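Autoinducer 2 sensor kinase/phosphatase LuxQ (Vibrio cholerae, PDB 3C38) senses autoinducer 2 together with LuxP in quorum sensing, acting as a kinase at low cell density and, once the signal is present, as a phosphatase toward the phosphorelay. Local coordinates at residues V134-R140 / Y156-N162; Y102-E108 / T127-G131. All coordinates share one frame; numbering follows the deposited sequence.

Contact 1. Residues V134-R140 / Y156-N162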
ATOM      1  N   VAL A 134      -9.888  -0.187  -7.234  1.00 39.59           N
ATOM      2  CA  VAL A 134      -8.513  -0.031  -6.791  1.00 36.46           C
ATOM      3  C   VAL A 134      -8.316  -0.626  -5.393  1.00 34.33           C
ATOM      4  O   VAL A 134      -9.084  -0.330  -4.471  1.00 31.71           O
ATOM      5  CB  VAL A 134      -8.139   1.467  -6.765  1.00 35.57           C
ATOM      6  CG1 VAL A 134      -6.843   1.675  -6.021  1.00 35.88           C
ATOM      7  CG2 VAL A 134      -8.029   1.987  -8.192  1.00 36.07           C
ATOM      8  N   HIS A 135      -7.301  -1.474  -5.246  1.00 30.69           N
ATOM      9  CA  HIS A 135      -6.986  -2.094  -3.957  1.00 30.68           C
ATOM     10  C   HIS A 135      -5.921  -1.253  -3.229  1.00 30.24           C
ATOM     11  O   HIS A 135      -4.870  -0.923  -3.786  1.00 29.46           O
ATOM     12  CB  HIS A 135      -6.525  -3.533  -4.184  1.00 30.13           C
ATOM     13  CG  HIS A 135      -7.609  -4.422  -4.707  1.00 32.34           C
ATOM     14  ND1 HIS A 135      -8.410  -5.185  -3.882  1.00 32.99           N
ATOM     15  CD2 HIS A 135      -8.095  -4.593  -5.961  1.00 32.87           C
ATOM     16  CE1 HIS A 135      -9.340  -5.786  -4.604  1.00 32.02           C
ATOM     17  NE2 HIS A 135      -9.170  -5.442  -5.870  1.00 31.93           N
ATOM     18  N   ILE A 136      -6.211  -0.902  -1.980  1.00 30.11           N
ATOM     19  CA  ILE A 136      -5.332  -0.043  -1.201  1.00 28.29           C
ATOM     20  C   ILE A 136      -5.071  -0.544   0.203  1.00 30.72           C
ATOM     21  O   ILE A 136      -5.970  -1.059   0.857  1.00 29.73           O
ATOM     22  CB  ILE A 136      -5.953   1.350  -1.055  1.00 26.47           C
ATOM     23  CG1 ILE A 136      -6.451   1.836  -2.411  1.00 24.99           C
ATOM     24  CG2 ILE A 136      -4.944   2.317  -0.449  1.00 27.19           C
ATOM     25  CD1 ILE A 136      -7.223   3.145  -2.339  1.00 26.95           C
ATOM     26  N   LEU A 137      -3.827  -0.400   0.658  1.00 31.38           N
ATOM     27  CA  LEU A 137      -3.461  -0.773   2.022  1.00 31.72           C
ATOM     28  C   LEU A 137      -3.417   0.581   2.730  1.00 33.44           C
ATOM     29  O   LEU A 137      -2.654   1.470   2.347  1.00 30.24           O
ATOM     30  CB  LEU A 137      -2.089  -1.437   2.065  1.00 31.18           C
ATOM     31  CG  LEU A 137      -2.031  -2.863   1.508  1.00 34.24           C
ATOM     32  CD1 LEU A 137      -0.579  -3.303   1.333  1.00 30.92           C
ATOM     33  CD2 LEU A 137      -2.769  -3.800   2.461  1.00 31.94           C
ATOM     34  N   MET A 138      -4.273   0.758   3.730  1.00 33.55           N
ATOM     35  CA  MET A 138      -4.310   2.020   4.436  1.00 35.38           C
ATOM     36  C   MET A 138      -4.070   1.867   5.916  1.00 34.04           C
ATOM     37  O   MET A 138      -4.322   0.811   6.495  1.00 33.63           O
ATOM     38  CB  MET A 138      -5.644   2.720   4.220  1.00 41.42           C
ATOM     39  CG  MET A 138      -5.762   3.409   2.891  1.00 47.67           C
ATOM     40  SD  MET A 138      -7.122   4.553   2.934  1.00 57.97           S
ATOM     41  CE  MET A 138      -6.514   5.756   4.061  1.00 54.07           C
ATOM     42  N   ARG A 139      -3.585   2.942   6.523  1.00 32.72           N
ATOM     43  CA  ARG A 139      -3.308   2.947   7.948  1.00 34.06           C
ATOM     44  C   ARG A 139      -3.515   4.351   8.501  1.00 33.08           C
ATOM     45  O   ARG A 139      -3.181   5.345   7.854  1.00 30.38           O
ATOM     46  CB  ARG A 139      -1.882   2.459   8.204  1.00 33.92           C
ATOM     47  CG  ARG A 139      -1.553   2.222   9.667  1.00 36.24           C
ATOM     48  CD  ARG A 139      -0.234   1.488   9.793  1.00 35.84           C
ATOM     49  NE  ARG A 139       0.136   1.273  11.190  1.00 37.49           N
ATOM     50  CZ  ARG A 139       0.629   2.220  11.979  1.00 35.73           C
ATOM     51  NH1 ARG A 139       0.818   3.447  11.505  1.00 31.40           N
ATOM     52  NH2 ARG A 139       0.932   1.935  13.238  1.00 35.72           N
ATOM     53  N   ARG A 140      -4.086   4.414   9.701  1.00 36.23           N
ATOM     54  CA  ARG A 140      -4.376   5.687  10.366  1.00 37.95           C
ATOM     55  C   ARG A 140      -3.474   5.924  11.587  1.00 37.12           C
ATOM     56  O   ARG A 140      -3.189   5.006  12.352  1.00 36.64           O
ATOM     57  CB  ARG A 140      -5.844   5.692  10.821  1.00 39.93           C
ATOM     58  CG  ARG A 140      -6.368   7.038  11.255  1.00 40.46           C
ATOM     59  CD  ARG A 140      -7.768   6.929  11.859  1.00 42.95           C
ATOM     60  NE  ARG A 140      -7.753   6.169  13.100  1.00 48.41           N
ATOM     61  CZ  ARG A 140      -8.665   6.282  14.059  1.00 50.92           C
ATOM     62  NH1 ARG A 140      -9.677   7.130  13.926  1.00 48.87           N
ATOM     63  NH2 ARG A 140      -8.556   5.549  15.162  1.00 52.79           N
ATOM     64  N   TYR A 156      -3.834   9.691   7.419  1.00 36.36           N
ATOM     65  CA  TYR A 156      -4.069   8.443   6.721  1.00 33.89           C
ATOM     66  C   TYR A 156      -3.046   8.342   5.601  1.00 32.79           C
ATOM     67  O   TYR A 156      -2.814   9.310   4.875  1.00 32.26           O
ATOM     68  CB  TYR A 156      -5.480   8.420   6.112  1.00 35.80           C
ATOM     69  CG  TYR A 156      -6.628   8.289   7.095  1.00 34.51           C
ATOM     70  CD1 TYR A 156      -7.032   9.360   7.894  1.00 36.27           C
ATOM     71  CD2 TYR A 156      -7.328   7.091   7.202  1.00 36.68           C
ATOM     72  CE1 TYR A 156      -8.122   9.227   8.778  1.00 35.77           C
ATOM     73  CE2 TYR A 156      -8.399   6.950   8.075  1.00 37.56           C
ATOM     74  CZ  TYR A 156      -8.790   8.014   8.855  1.00 35.60           C
ATOM     75  OH  TYR A 156      -9.848   7.834   9.710  1.00 38.77           O
ATOM     76  N   VAL A 157      -2.423   7.176   5.479  1.00 31.22           N
ATOM     77  CA  VAL A 157      -1.459   6.938   4.413  1.00 30.62           C
ATOM     78  C   VAL A 157      -1.906   5.673   3.705  1.00 29.95           C
ATOM     79  O   VAL A 157      -2.420   4.736   4.333  1.00 28.48           O
ATOM     80  CB  VAL A 157      -0.009   6.722   4.949  1.00 29.98           C
ATOM     81  CG1 VAL A 157       0.428   7.932   5.772  1.00 29.19           C
ATOM     82  CG2 VAL A 157       0.072   5.448   5.772  1.00 27.37           C
ATOM     83  N   GLY A 158      -1.725   5.643   2.393  1.00 29.91           N
ATOM     84  CA  GLY A 158      -2.126   4.464   1.655  1.00 28.44           C
ATOM     85  C   GLY A 158      -1.139   4.069   0.578  1.00 27.63           C
ATOM     86  O   GLY A 158      -0.371   4.910   0.090  1.00 25.88           O
ATOM     87  N   ILE A 159      -1.157   2.780   0.240  1.00 27.05           N
ATOM     88  CA  ILE A 159      -0.331   2.202  -0.813  1.00 26.87           C
ATOM     89  C   ILE A 159      -1.305   1.611  -1.817  1.00 26.45           C
ATOM     90  O   ILE A 159      -2.098   0.741  -1.461  1.00 23.94           O
ATOM     91  CB  ILE A 159       0.520   1.028  -0.321  1.00 29.13           C
ATOM     92  CG1 ILE A 159       1.489   1.478   0.758  1.00 32.34           C
ATOM     93  CG2 ILE A 159       1.321   0.458  -1.467  1.00 26.43           C
ATOM     94  CD1 ILE A 159       2.187   0.295   1.428  1.00 38.10           C
ATOM     95  N   VAL A 160      -1.259   2.075  -3.062  1.00 26.22           N
ATOM     96  CA  VAL A 160      -2.149   1.537  -4.084  1.00 23.92           C
ATOM     97  C   VAL A 160      -1.467   0.338  -4.729  1.00 23.86           C
ATOM     98  O   VAL A 160      -0.363   0.456  -5.268  1.00 23.00           O
ATOM     99  CB  VAL A 160      -2.466   2.578  -5.181  1.00 26.15           C
ATOM    100  CG1 VAL A 160      -3.314   1.916  -6.285  1.00 24.11           C
ATOM    101  CG2 VAL A 160      -3.202   3.767  -4.577  1.00 21.45           C
ATOM    102  N   LEU A 161      -2.128  -0.814  -4.671  1.00 24.78           N
ATOM    103  CA  LEU A 161      -1.574  -2.041  -5.232  1.00 24.18           C
ATOM    104  C   LEU A 161      -1.662  -2.139  -6.759  1.00 24.92           C
ATOM    105  O   LEU A 161      -0.731  -2.624  -7.403  1.00 24.95           O
ATOM    106  CB  LEU A 161      -2.248  -3.253  -4.588  1.00 22.23           C
ATOM    107  CG  LEU A 161      -2.086  -3.268  -3.062  1.00 24.44           C
ATOM    108  CD1 LEU A 161      -2.795  -4.466  -2.476  1.00 19.91           C
ATOM    109  CD2 LEU A 161      -0.598  -3.303  -2.686  1.00 22.90           C
ATOM    110  N   ASN A 162      -2.771  -1.682  -7.331  1.00 23.08           N
ATOM    111  CA  ASN A 162      -2.954  -1.734  -8.781  1.00 24.41           C
ATOM    112  C   ASN A 162      -1.790  -1.048  -9.473  1.00 24.78           C
ATOM    113  O   ASN A 162      -1.460   0.096  -9.158  1.00 23.91           O
ATOM    114  CB  ASN A 162      -4.262  -1.032  -9.193  1.00 23.39           C
ATOM    115  CG  ASN A 162      -5.483  -1.656  -8.531  1.00 29.27           C
ATOM    116  OD1 ASN A 162      -5.554  -1.763  -7.298  1.00 25.71           O
ATOM    117  ND2 ASN A 162      -6.439  -2.086  -9.343  1.00 28.27           N
TER
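V134 meets V160 through their CG1 methyls, 3.5 Å apart, at the open end of an antiparallel beta hairpin. Its strands, 134-143 and 153-160, lie next to each other inside a five-stranded antiparallel sheet of the Cache-type periplasmic sensor domain. At H135 the backbone is held twice. Its N-H gives a nearly straight bond of 2.7 Å to N162 OD1, coming in tilted from the amide's carbonyl plane, and its O takes the N-H of L161. The side chain of N162 thus carries the pairing on where strand 153-160 has ended, and N162 ND2 turns to S133 O. The H135 ring itself bonds through ND1 to Y231 of the second sheet.

I136 packs its CG2 over the backbone of I159, on the same face as V160. L137 forms the central hydrogen-bonded pair with I159, N-H to O in both directions (3.0 Å for L137 N to I159 O). Its side chain projects from the other face, toward helix 22-47, where CD1 meets L161 CD2 nearly at a right angle. M138 sits opposite G158, CA to CA 4.3 Å, with I136 CG2 and M138 CG packed close to the bare glycine CA. The thioether bends at chi3 (68°), carrying CE to the edge of the Y156 ring. R139 pairs with V157 and sends its guanidinium to D45 and Q44 of helix 22-47. R140, its CG anti to the backbone N (chi1 -168°), runs alongside Y156: CG lies over the ring face, 3.7 Å from the centroid, and CD reaches 3.1 Å from Y156 OH.

Contact 2. Residues Y102-E108 / T127-G131; sequences YGIAQQE and TPSEG
S129 brings its hydroxyl to the backbone carbonyls of Y102 and G103. With OG anti to the backbone N (chi1 -171°), the side chain donates to Y102 O over 2.6 Å, in the carbonyl plane and on a lone pair. The S129 backbone joins in: its CA makes a C-H...O contact of 3.2 Å with G103 O. G103, with positive phi, turns its bare CA side to S129 and E130, and S129 OG also lies 3.0 Å from G103 O.

I104 lies across T127 at about a right angle, CG1 meeting the CG2 methyl at 4.1 Å, and it also packs on I136 of strand 134-143. The contact joins the lead-in and first turn of helix 106-115 to the end of strand 123-127 and the loop after it, at the edge of the periplasmic sensor domain: A105 is the N-cap of the helix, while 127-131 leaves the outermost strand 123-127 and turns toward strand 134-143. Water 1 bridges the two segments, accepting from A105 N and donating to P128 O.

In the first turn of that helix, E108 crosses T127 obliquely, its CB 3.3 Å from T127 OG1. The bend at chi2 (-54°) brings OE1 to P128 CD, 3.5 Å away, the two side chains crossing at about a right angle. OE1 and T127 OG1 do not bond directly; water 2 sits between them, donating to OE1 and to E108 O while accepting a hydrogen bond from T127 OG1 (water oxygen to OG1 3.0 Å). The other carboxylate oxygen, OE2, makes a long, weak ion pair with K111.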
ATOM      1  N   TYR A 102      -5.059   8.616  -9.124  1.00 42.84           N
ATOM      2  CA  TYR A 102      -5.479   7.226  -9.133  1.00 41.53           C
ATOM      3  C   TYR A 102      -6.948   7.075  -9.497  1.00 41.02           C
ATOM      4  O   TYR A 102      -7.490   5.978  -9.467  1.00 40.69           O
ATOM      5  CB  TYR A 102      -5.204   6.572  -7.778  1.00 39.51           C
ATOM      6  CG  TYR A 102      -3.738   6.421  -7.473  1.00 37.24           C
ATOM      7  CD1 TYR A 102      -3.078   7.334  -6.649  1.00 35.97           C
ATOM      8  CD2 TYR A 102      -3.005   5.366  -8.015  1.00 37.23           C
ATOM      9  CE1 TYR A 102      -1.730   7.201  -6.369  1.00 34.06           C
ATOM     10  CE2 TYR A 102      -1.648   5.219  -7.745  1.00 34.93           C
ATOM     11  CZ  TYR A 102      -1.015   6.138  -6.919  1.00 35.14           C
ATOM     12  OH  TYR A 102       0.321   5.986  -6.634  1.00 33.29           O
ATOM     13  N   GLY A 103      -7.587   8.184  -9.845  1.00 42.35           N
ATOM     14  CA  GLY A 103      -8.989   8.135 -10.218  1.00 44.08           C
ATOM     15  C   GLY A 103      -9.895   7.905  -9.027  1.00 45.95           C
ATOM     16  O   GLY A 103     -11.022   7.427  -9.178  1.00 45.34           O
ATOM     17  N   ILE A 104      -9.389   8.229  -7.840  1.00 47.07           N
ATOM     18  CA  ILE A 104     -10.152   8.088  -6.611  1.00 48.83           C
ATOM     19  C   ILE A 104     -10.892   9.405  -6.391  1.00 50.87           C
ATOM     20  O   ILE A 104     -10.275  10.472  -6.371  1.00 52.12           O
ATOM     21  CB  ILE A 104      -9.234   7.823  -5.403  1.00 48.17           C
ATOM     22  CG1 ILE A 104      -8.397   6.566  -5.649  1.00 47.82           C
ATOM     23  CG2 ILE A 104     -10.070   7.654  -4.156  1.00 45.61           C
ATOM     24  CD1 ILE A 104      -7.434   6.229  -4.527  1.00 47.91           C
ATOM     25  N   ALA A 105     -12.210   9.330  -6.244  1.00 52.13           N
ATOM     26  CA  ALA A 105     -13.019  10.527  -6.046  1.00 53.40           C
ATOM     27  C   ALA A 105     -12.986  10.980  -4.599  1.00 53.75           C
ATOM     28  O   ALA A 105     -13.111  10.175  -3.681  1.00 53.83           O
ATOM     29  CB  ALA A 105     -14.449  10.262  -6.471  1.00 52.74           C
ATOM     30  N   GLN A 106     -12.827  12.282  -4.406  1.00 55.35           N
ATOM     31  CA  GLN A 106     -12.771  12.863  -3.072  1.00 56.66           C
ATOM     32  C   GLN A 106     -13.809  12.251  -2.115  1.00 56.09           C
ATOM     33  O   GLN A 106     -13.540  12.075  -0.928  1.00 56.65           O
ATOM     34  CB  GLN A 106     -12.981  14.374  -3.177  1.00 58.89           C
ATOM     35  CG  GLN A 106     -12.400  15.189  -2.029  1.00 62.94           C
ATOM     36  CD  GLN A 106     -10.880  15.121  -1.965  1.00 64.27           C
ATOM     37  OE1 GLN A 106     -10.200  15.143  -2.992  1.00 66.33           O
ATOM     38  NE2 GLN A 106     -10.341  15.058  -0.754  1.00 65.80           N
ATOM     39  N   GLN A 107     -14.983  11.911  -2.637  1.00 54.69           N
ATOM     40  CA  GLN A 107     -16.048  11.345  -1.811  1.00 54.93           C
ATOM     41  C   GLN A 107     -15.767   9.917  -1.367  1.00 53.51           C
ATOM     42  O   GLN A 107     -16.197   9.502  -0.293  1.00 53.73           O
ATOM     43  CB  GLN A 107     -17.380  11.383  -2.559  1.00 57.42           C
ATOM     44  CG  GLN A 107     -17.591  12.641  -3.379  1.00 61.97           C
ATOM     45  CD  GLN A 107     -16.773  12.639  -4.663  1.00 64.41           C
ATOM     46  OE1 GLN A 107     -16.985  11.800  -5.549  1.00 66.13           O
ATOM     47  NE2 GLN A 107     -15.831  13.578  -4.771  1.00 64.21           N
ATOM     48  N   GLU A 108     -15.067   9.154  -2.201  1.00 51.97           N
ATOM     49  CA  GLU A 108     -14.730   7.777  -1.852  1.00 49.65           C
ATOM     50  C   GLU A 108     -13.696   7.804  -0.731  1.00 47.70           C
ATOM     51  O   GLU A 108     -13.649   6.914   0.118  1.00 45.23           O
ATOM     52  CB  GLU A 108     -14.166   7.036  -3.067  1.00 52.05           C
ATOM     53  CG  GLU A 108     -15.198   6.724  -4.147  1.00 54.29           C
ATOM     54  CD  GLU A 108     -16.406   5.984  -3.604  1.00 54.95           C
ATOM     55  OE1 GLU A 108     -16.221   5.072  -2.770  1.00 56.58           O
ATOM     56  OE2 GLU A 108     -17.541   6.307  -4.016  1.00 58.05           O
ATOM     57  N   THR A 127     -11.542   0.622  -3.415  1.00 40.95           N
ATOM     58  CA  THR A 127     -12.398   1.744  -3.742  1.00 43.40           C
ATOM     59  C   THR A 127     -12.659   1.829  -5.234  1.00 46.59           C
ATOM     60  O   THR A 127     -11.818   1.435  -6.045  1.00 45.59           O
ATOM     61  CB  THR A 127     -11.761   3.073  -3.290  1.00 43.61           C
ATOM     62  OG1 THR A 127     -12.717   4.128  -3.414  1.00 46.62           O
ATOM     63  CG2 THR A 127     -10.571   3.414  -4.160  1.00 43.27           C
ATOM     64  N   PRO A 128     -13.848   2.325  -5.618  1.00 49.49           N
ATOM     65  CA  PRO A 128     -14.179   2.454  -7.039  1.00 50.82           C
ATOM     66  C   PRO A 128     -13.329   3.575  -7.604  1.00 52.72           C
ATOM     67  O   PRO A 128     -13.111   4.590  -6.943  1.00 53.80           O
ATOM     68  CB  PRO A 128     -15.659   2.822  -7.018  1.00 50.49           C
ATOM     69  CG  PRO A 128     -16.147   2.142  -5.772  1.00 51.59           C
ATOM     70  CD  PRO A 128     -15.055   2.474  -4.790  1.00 49.57           C
ATOM     71  N   SER A 129     -12.834   3.388  -8.816  1.00 55.26           N
ATOM     72  CA  SER A 129     -12.012   4.402  -9.453  1.00 58.15           C
ATOM     73  C   SER A 129     -12.722   4.771 -10.744  1.00 60.77           C
ATOM     74  O   SER A 129     -13.929   4.573 -10.860  1.00 61.97           O
ATOM     75  CB  SER A 129     -10.623   3.841  -9.749  1.00 56.36           C
ATOM     76  OG  SER A 129      -9.743   4.867 -10.178  1.00 58.13           O
ATOM     77  N   GLU A 130     -11.988   5.311 -11.709  1.00 62.85           N
ATOM     78  CA  GLU A 130     -12.584   5.668 -12.988  1.00 65.21           C
ATOM     79  C   GLU A 130     -12.600   4.403 -13.836  1.00 64.79           C
ATOM     80  O   GLU A 130     -12.701   4.442 -15.061  1.00 65.04           O
ATOM     81  CB  GLU A 130     -11.769   6.766 -13.677  1.00 68.11           C
ATOM     82  CG  GLU A 130     -10.315   6.397 -13.941  1.00 72.47           C
ATOM     83  CD  GLU A 130      -9.541   7.513 -14.619  1.00 74.55           C
ATOM     84  OE1 GLU A 130      -9.458   8.618 -14.040  1.00 77.23           O
ATOM     85  OE2 GLU A 130      -9.016   7.285 -15.729  1.00 75.01           O
ATOM     86  N   GLY A 131     -12.490   3.273 -13.151  1.00 65.30           N
ATOM     87  CA  GLY A 131     -12.501   1.990 -13.820  1.00 64.59           C
ATOM     88  C   GLY A 131     -12.596   0.875 -12.799  1.00 63.16           C
ATOM     89  O   GLY A 131     -13.364   0.958 -11.838  1.00 63.63           O
TER
HETATM   90  O   HOH W   1     -13.511   7.058  -6.906  1.00 77.20           O
HETATM   91  O   HOH W   2     -14.417   4.055  -0.891  1.00 64.78           O

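How the contacts relate
From the N terminus, the chain first reaches 102-108, runs on through helix 106-115 and strand 123-127, and comes back at 127-131, where contact 2 closes that excursion. Contact 1 opens only afterwards and closes the hairpin loop between 134-140 and 156-162. The two loops therefore follow in series and neither nest nor cross. They still touch, their centres about 12 Å apart. T127 O and V134 N, 2.8 Å apart, probably hydrogen-bond, linking edge strand to hairpin, while I104 packs on I136, S129 on V134 and Y102 on V160. Contact 2 thus ties the helix entrance to the sheet's border, and contact 1 joins two of its inner strands.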